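Local coordinates for transcriptional regulators (LACI-FAMILY TRANSCRIPTIONAL REGULATORY PROTEIN) (Corynebacterium glutamicum, PDB 3GYB), which probably acts as a LacI-family transcription factor, binding regulatory DNA and adjusting the expression of its target genes, at residues V40-S43 / L44-Q47; G49-P52 / I53-A56. One frame throughout, in Å; residues are numbered along the deposited sequence.

How the contacts relate
From the N terminus, contact 1 begins on the last two residues of strand 37-41, an edge strand of the sheet within the subunit, and closes the turn after it, where 40-43 and 44-47 fold round the side chain of Asp42. Contact 1 ends before contact 2 begins, so the two stand in series and neither nests in the other. In contact 2 the chain passes from loop 49-51 into helix 52-57. Gln47 OE1 lies 2.7 Å from Ser55 OG, probably a hydrogen bond, and Ile41 and Asp42 pack against Pro52. Strand, loop and helix are thus tied together, and both contacts touch the second subunit.

Contact 1: V40-S43 / L44-Q47; sequences VIDS and LTSQ
Asp42 OD1 is gripped by two backbone N-H groups of the turn that follows it. Ser46 N, 2.7 Å from Asp42 OD1, comes in nearly along the C-O bond, while Thr45 N, 2.8 Å from the same OD1, arrives on the syn side, a little out of the carboxylate plane. The other oxygen takes the hydroxyl of Thr45: OG1 sits 2.8 Å from Asp42 OD2 and above the carboxylate, the two side chains crossing at about a right angle. With CG held between the backbone N and the carbonyl carbon (chi1 82°), the carboxylate is turned toward the N-H groups of Thr45 and Ser46. Its main chain is held as well. Asp42 N donates to Ser46 OG at 3.0 Å, and that hydroxyl is also bonded to Leu38 O of the second subunit. Gln47, bent at chi2, brings NE2 to 3.1 Å from Asp42 O in an almost straight bond (179°) within its own amide plane; its OE1 faces Ser55 OG, a probable hydrogen bond. CG2 of Ile41 lies against CB of Ser46 at 3.7 Å. Several bonds therefore fix the carboxylate, a buried charge that the donors probably stabilise. With OD1 accepting the N-H groups three and four residues ahead, the carboxylate closes the turn that leaves edge strand 37-41 of the periplasmic-binding-protein-like fold, at the subunit interface.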
ATOM      1  N   VAL A  40       8.301 -11.164   5.723  1.00 13.01           N
ATOM      2  CA  VAL A  40       6.885 -11.254   5.402  1.00 12.45           C
ATOM      3  C   VAL A  40       6.510 -12.304   4.363  1.00 12.31           C
ATOM      4  O   VAL A  40       7.186 -12.476   3.348  1.00 12.87           O
ATOM      5  CB  VAL A  40       6.354  -9.876   4.924  1.00 12.33           C
ATOM      6  CG1 VAL A  40       4.892  -9.984   4.520  1.00 13.30           C
ATOM      7  CG2 VAL A  40       6.511  -8.846   6.045  1.00 13.60           C
ATOM      8  N   ILE A  41       5.414 -12.999   4.646  1.00 12.06           N
ATOM      9  CA  ILE A  41       4.862 -14.028   3.771  1.00 13.72           C
ATOM     10  C   ILE A  41       3.445 -13.550   3.455  1.00 13.39           C
ATOM     11  O   ILE A  41       2.702 -13.194   4.365  1.00 13.91           O
ATOM     12  CB  ILE A  41       4.776 -15.391   4.506  1.00 14.45           C
ATOM     13  CG1 ILE A  41       6.177 -15.887   4.877  1.00 17.80           C
ATOM     14  CG2 ILE A  41       4.031 -16.412   3.644  1.00 16.26           C
ATOM     15  CD1 ILE A  41       7.039 -16.287   3.697  1.00 20.41           C
ATOM     16  N   ASP A  42       3.063 -13.516   2.180  1.00 15.23           N
ATOM     17  CA  ASP A  42       1.716 -13.075   1.846  1.00 16.50           C
ATOM     18  C   ASP A  42       0.883 -14.278   1.404  1.00 18.46           C
ATOM     19  O   ASP A  42       1.367 -15.411   1.423  1.00 20.74           O
ATOM     20  CB  ASP A  42       1.756 -11.978   0.767  1.00 17.96           C
ATOM     21  CG  ASP A  42       1.890 -12.529  -0.639  1.00 20.13           C
ATOM     22  OD1 ASP A  42       2.389 -13.662  -0.800  1.00 21.02           O
ATOM     23  OD2 ASP A  42       1.502 -11.809  -1.589  1.00 18.60           O
ATOM     24  N   SER A  43      -0.369 -14.051   1.027  1.00 18.86           N
ATOM     25  CA  SER A  43      -1.215 -15.165   0.615  1.00 21.30           C
ATOM     26  C   SER A  43      -1.426 -15.245  -0.893  1.00 22.09           C
ATOM     27  O   SER A  43      -2.122 -16.140  -1.376  1.00 24.80           O
ATOM     28  CB  SER A  43      -2.579 -15.071   1.306  1.00 21.59           C
ATOM     29  OG  SER A  43      -3.329 -13.986   0.788  1.00 25.30           O
ATOM     30  N   LEU A  44      -0.824 -14.327  -1.639  1.00 22.31           N
ATOM     31  CA  LEU A  44      -1.001 -14.313  -3.087  1.00 22.65           C
ATOM     32  C   LEU A  44       0.254 -14.590  -3.908  1.00 21.87           C
ATOM     33  O   LEU A  44       0.160 -15.060  -5.043  1.00 23.61           O
ATOM     34  CB  LEU A  44      -1.579 -12.964  -3.523  1.00 24.89           C
ATOM     35  CG  LEU A  44      -2.919 -12.533  -2.928  1.00 26.34           C
ATOM     36  CD1 LEU A  44      -3.239 -11.111  -3.367  1.00 27.43           C
ATOM     37  CD2 LEU A  44      -4.008 -13.491  -3.378  1.00 28.02           C
ATOM     38  N   THR A  45       1.425 -14.317  -3.346  1.00 20.24           N
ATOM     39  CA  THR A  45       2.657 -14.508  -4.102  1.00 19.31           C
ATOM     40  C   THR A  45       3.757 -15.368  -3.487  1.00 18.64           C
ATOM     41  O   THR A  45       4.609 -15.881  -4.210  1.00 17.74           O
ATOM     42  CB  THR A  45       3.285 -13.149  -4.453  1.00 19.00           C
ATOM     43  OG1 THR A  45       3.624 -12.453  -3.244  1.00 18.64           O
ATOM     44  CG2 THR A  45       2.308 -12.306  -5.267  1.00 20.70           C
ATOM     45  N   SER A  46       3.754 -15.531  -2.171  1.00 17.88           N
ATOM     46  CA  SER A  46       4.801 -16.317  -1.525  1.00 17.48           C
ATOM     47  C   SER A  46       4.833 -17.791  -1.906  1.00 18.20           C
ATOM     48  O   SER A  46       5.867 -18.441  -1.767  1.00 18.67           O
ATOM     49  CB  SER A  46       4.700 -16.188  -0.003  1.00 17.84           C
ATOM     50  OG  SER A  46       5.119 -14.901   0.420  1.00 17.02           O
ATOM     51  N   GLN A  47       3.707 -18.321  -2.369  1.00 18.86           N
ATOM     52  CA  GLN A  47       3.653 -19.721  -2.773  1.00 19.68           C
ATOM     53  C   GLN A  47       2.646 -19.925  -3.897  1.00 21.70           C
ATOM     54  O   GLN A  47       1.845 -19.041  -4.193  1.00 21.34           O
ATOM     55  CB  GLN A  47       3.306 -20.622  -1.581  1.00 19.11           C
ATOM     56  CG  GLN A  47       2.036 -20.252  -0.822  1.00 17.55           C
ATOM     57  CD  GLN A  47       2.188 -18.980  -0.009  1.00 17.01           C
ATOM     58  OE1 GLN A  47       3.156 -18.821   0.730  1.00 17.38           O
ATOM     59  NE2 GLN A  47       1.223 -18.071  -0.136  1.00 17.67           N
TER

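Contact 2: G49-P52 / I53-A56; sequences GTDP and ITSA
Thr54 turns its hydroxyl back onto the main chain of Asp51, with OG1 a very short 2.5 Å from Asp51 O. Its chi1 of 63° tucks OG1 between the backbone N and the carbonyl carbon and places CG2 anti to the carbonyl carbon; CG2 passes 3.8 Å from Asp51 OD2. Two weak backbone bonds reach the same carbonyl: Thr54 N lies 3.1 Å from Asp51 O, and Ser55 N is farther off. The carboxylate of Asp51 crosses the Thr54 side chain at about a right angle. Its chi1 of 58° sets CG, too, between backbone N and carbonyl carbon, on the side of the threonine hydroxyl, and brings OD2 within 2.8 Å of Thr54 OG1. Asp51 holds the N-cap position but makes no capping bond with its side chain; OD2 instead forms a salt bridge with Arg37 of the second subunit.

Pro52 opens the helix, its C-gamma-endo ring lying beside the next peptide, CB 3.3 Å from Ile53 N. One turn on, Ala56 N donates to Pro52 O at 2.9 Å, the first i to i+4 bond here that is not weak. Ser55 OG, at the Asp51 end of the helix, bonds to Arg37 of the second subunit and probably to Gln47.

The start of helix 52-57 thus lies over the sheet: Pro52, Ile53 and Ala56 pack on Leu11 of strand 7-12, Pro52 and Ser55 touch Ile41 of strand 37-41, and Asp51 and Ser55 meet the second subunit.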
ATOM      1  N   GLY A  49       0.338 -22.405  -3.969  1.00 28.16           N
ATOM      2  CA  GLY A  49      -0.947 -22.780  -3.408  1.00 29.14           C
ATOM      3  C   GLY A  49      -1.432 -21.849  -2.314  1.00 29.30           C
ATOM      4  O   GLY A  49      -1.137 -20.653  -2.313  1.00 29.88           O
ATOM      5  N   THR A  50      -2.189 -22.403  -1.377  1.00 28.61           N
ATOM      6  CA  THR A  50      -2.723 -21.619  -0.273  1.00 28.31           C
ATOM      7  C   THR A  50      -2.214 -22.154   1.061  1.00 26.83           C
ATOM      8  O   THR A  50      -2.989 -22.374   1.988  1.00 27.29           O
ATOM      9  CB  THR A  50      -4.264 -21.647  -0.277  1.00 30.18           C
ATOM     10  OG1 THR A  50      -4.716 -23.004  -0.347  1.00 31.08           O
ATOM     11  CG2 THR A  50      -4.806 -20.875  -1.475  1.00 30.13           C
ATOM     12  N   ASP A  51      -0.902 -22.352   1.153  1.00 24.28           N
ATOM     13  CA  ASP A  51      -0.290 -22.869   2.368  1.00 23.12           C
ATOM     14  C   ASP A  51       0.850 -21.978   2.871  1.00 21.70           C
ATOM     15  O   ASP A  51       1.996 -22.414   2.990  1.00 20.10           O
ATOM     16  CB  ASP A  51       0.212 -24.295   2.120  1.00 25.29           C
ATOM     17  CG  ASP A  51       1.203 -24.379   0.973  1.00 27.33           C
ATOM     18  OD1 ASP A  51       1.198 -23.480   0.103  1.00 27.25           O
ATOM     19  OD2 ASP A  51       1.980 -25.358   0.932  1.00 27.89           O
ATOM     20  N   PRO A  52       0.538 -20.711   3.185  1.00 20.06           N
ATOM     21  CA  PRO A  52       1.540 -19.758   3.676  1.00 19.66           C
ATOM     22  C   PRO A  52       2.262 -20.180   4.957  1.00 19.79           C
ATOM     23  O   PRO A  52       3.390 -19.756   5.203  1.00 18.83           O
ATOM     24  CB  PRO A  52       0.736 -18.473   3.854  1.00 19.91           C
ATOM     25  CG  PRO A  52      -0.641 -18.975   4.166  1.00 20.77           C
ATOM     26  CD  PRO A  52      -0.801 -20.099   3.173  1.00 21.40           C
ATOM     27  N   ILE A  53       1.619 -21.005   5.776  1.00 20.56           N
ATOM     28  CA  ILE A  53       2.252 -21.453   7.010  1.00 21.12           C
ATOM     29  C   ILE A  53       3.459 -22.326   6.681  1.00 21.85           C
ATOM     30  O   ILE A  53       4.507 -22.222   7.323  1.00 20.43           O
ATOM     31  CB  ILE A  53       1.264 -22.246   7.895  1.00 22.51           C
ATOM     32  CG1 ILE A  53       0.154 -21.318   8.390  1.00 23.92           C
ATOM     33  CG2 ILE A  53       1.996 -22.855   9.086  1.00 23.03           C
ATOM     34  CD1 ILE A  53       0.647 -20.218   9.296  1.00 27.22           C
ATOM     35  N   THR A  54       3.314 -23.182   5.674  1.00 21.88           N
ATOM     36  CA  THR A  54       4.415 -24.045   5.270  1.00 23.90           C
ATOM     37  C   THR A  54       5.559 -23.172   4.752  1.00 22.78           C
ATOM     38  O   THR A  54       6.731 -23.491   4.943  1.00 22.70           O
ATOM     39  CB  THR A  54       3.983 -25.031   4.173  1.00 26.03           C
ATOM     40  OG1 THR A  54       3.597 -24.307   2.999  1.00 32.83           O
ATOM     41  CG2 THR A  54       2.810 -25.867   4.652  1.00 26.00           C
ATOM     42  N   SER A  55       5.211 -22.064   4.104  1.00 21.76           N
ATOM     43  CA  SER A  55       6.222 -21.147   3.587  1.00 20.80           C
ATOM     44  C   SER A  55       6.967 -20.521   4.764  1.00 20.87           C
ATOM     45  O   SER A  55       8.192 -20.418   4.752  1.00 21.78           O
ATOM     46  CB  SER A  55       5.571 -20.045   2.744  1.00 20.69           C
ATOM     47  OG  SER A  55       4.945 -20.579   1.588  1.00 19.65           O
ATOM     48  N   ALA A  56       6.223 -20.107   5.785  1.00 21.32           N
ATOM     49  CA  ALA A  56       6.834 -19.499   6.961  1.00 22.49           C
ATOM     50  C   ALA A  56       7.777 -20.484   7.645  1.00 23.32           C
ATOM     51  O   ALA A  56       8.891 -20.132   8.031  1.00 24.39           O
ATOM     52  CB  ALA A  56       5.756 -19.051   7.937  1.00 20.90           C
TER